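Long-range contact in putative polyphosphate kinase 2 family protein (PDB 3RHF), which probably acts as a polyphosphate kinase, a transferase of the PPK2 family that moves phosphate between polyphosphate and nucleotides: residues 63-68 against 132-137. Residues are numbered along the deposited sequence; the frame is centred on the assembly and turned at random.
Sequences KLFAEG and AGMVGV
Leu64 O accepts the helical hydrogen bond from Gly68 N, at 2.9 Å, and Gly133 CA also approaches it in a weak, bent C-H...O contact at 3.6 Å. The fold is a three-layer alpha/beta/alpha sandwich of the P-loop NTPase type. Here the last turns of helix 43-69 meet the loop leading into strand 135-139, which lies between strands 104-108 and 75-82 in the parallel sheet. Backbone bonds tie Met134 and Gly136 to Leu76, and Val135 to Gly103 and Gln105. A second C-H...O contact runs the other way, with Phe65 CA 3.4 Å from Gly133 O. Two glycines allow this approach: Gly68 CA and Gly133 CA lie 3.9 Å apart. A CB on either would clash with the other's CA.

Leu64 holds CG anti to its own N (chi1 -171°), beside its carbonyl carbon. From there the CD2 branch meets Met134 O at 3.5 Å and also touches Val135 CG2. The side chains of Leu64 and Val135 cross at about a right angle, and Leu270 packs on Leu64 as well. Putting an alanine at Leu64 would remove CD2 and probably leave a gap beside Val135 CG2. Phe65 runs alongside Met134, modelled as selenomethionine, in a Met-aromatic contact. The selenium approaches the ring edge, not its face: the line from the Phe65 ring centroid to Met134 SE runs 82° off the ring normal, and SE is 4.1 Å from Phe65 CE1.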
# COMPACT_ATOMS: atom_id res chain seq x y z
N LYS A 63 -8.04 11.85 7.83
CA LYS A 63 -8.65 12.31 9.06
C LYS A 63 -8.73 11.26 10.14
O LYS A 63 -8.37 11.52 11.27
CB LYS A 63 -10.04 12.82 8.82
CG LYS A 63 -10.10 14.14 8.08
CD LYS A 63 -11.55 14.62 8.00
CE LYS A 63 -11.73 15.86 7.12
NZ LYS A 63 -13.17 16.17 6.91
N LEU A 64 -9.18 10.06 9.80
CA LEU A 64 -9.11 8.93 10.76
C LEU A 64 -7.74 8.86 11.41
O LEU A 64 -7.60 8.82 12.61
CB LEU A 64 -9.39 7.57 10.07
CG LEU A 64 -9.57 6.33 10.98
CD1 LEU A 64 -10.80 6.46 11.80
CD2 LEU A 64 -9.68 5.06 10.17
N PHE A 65 -6.72 8.86 10.58
CA PHE A 65 -5.33 8.81 11.05
C PHE A 65 -4.95 9.98 11.96
O PHE A 65 -4.37 9.80 12.99
CB PHE A 65 -4.42 8.81 9.84
CG PHE A 65 -3.00 8.52 10.17
CD1 PHE A 65 -2.57 7.23 10.31
CD2 PHE A 65 -2.12 9.52 10.39
CE1 PHE A 65 -1.24 6.96 10.64
CE2 PHE A 65 -0.80 9.25 10.72
CZ PHE A 65 -0.36 7.97 10.83
N ALA A 66 -5.29 11.19 11.56
CA ALA A 66 -4.92 12.40 12.29
C ALA A 66 -5.57 12.33 13.64
O ALA A 66 -4.93 12.61 14.66
CB ALA A 66 -5.37 13.64 11.55
N GLU A 67 -6.84 11.93 13.64
CA GLU A 67 -7.58 11.79 14.89
C GLU A 67 -6.93 10.75 15.77
O GLU A 67 -6.77 10.95 16.98
CB GLU A 67 -9.03 11.39 14.64
CG GLU A 67 -9.86 12.46 13.96
CD GLU A 67 -10.97 13.02 14.83
OE1 GLU A 67 -10.70 13.37 15.99
OE2 GLU A 67 -12.12 13.15 14.35
N GLY A 68 -6.57 9.62 15.18
CA GLY A 68 -5.88 8.60 15.95
C GLY A 68 -4.58 9.10 16.58
O GLY A 68 -4.28 8.78 17.71
N ALA A 132 -5.65 1.90 16.58
CA ALA A 132 -6.28 3.25 16.58
C ALA A 132 -5.85 4.12 15.40
O ALA A 132 -4.69 4.23 15.09
CB ALA A 132 -5.97 3.99 17.87
N GLY A 133 -6.81 4.71 14.73
CA GLY A 133 -6.51 5.55 13.61
C GLY A 133 -6.15 4.83 12.33
O GLY A 133 -5.83 5.49 11.34
N MSE A 134 -6.19 3.51 12.32
CA MSE A 134 -5.78 2.78 11.15
C MSE A 134 -6.97 2.22 10.38
O MSE A 134 -8.05 2.02 10.95
CB MSE A 134 -4.84 1.66 11.51
CG MSE A 134 -3.58 2.07 12.30
SE MSE A 134 -2.30 3.08 11.20
CE MSE A 134 -1.59 1.69 10.03
N VAL A 135 -6.78 2.03 9.06
CA VAL A 135 -7.72 1.25 8.25
C VAL A 135 -7.10 -0.09 8.03
O VAL A 135 -6.04 -0.21 7.44
CB VAL A 135 -7.99 1.89 6.87
CG1 VAL A 135 -8.81 0.93 6.01
CG2 VAL A 135 -8.72 3.28 7.04
N GLY A 136 -7.73 -1.10 8.54
CA GLY A 136 -7.22 -2.46 8.34
C GLY A 136 -7.94 -3.12 7.19
O GLY A 136 -9.19 -2.97 7.04
N VAL A 137 -7.18 -3.82 6.35
CA VAL A 137 -7.80 -4.60 5.28
C VAL A 137 -7.40 -6.05 5.39
O VAL A 137 -6.20 -6.38 5.37
CB VAL A 137 -7.48 -4.04 3.89
CG1 VAL A 137 -8.00 -5.01 2.81
CG2 VAL A 137 -8.07 -2.62 3.73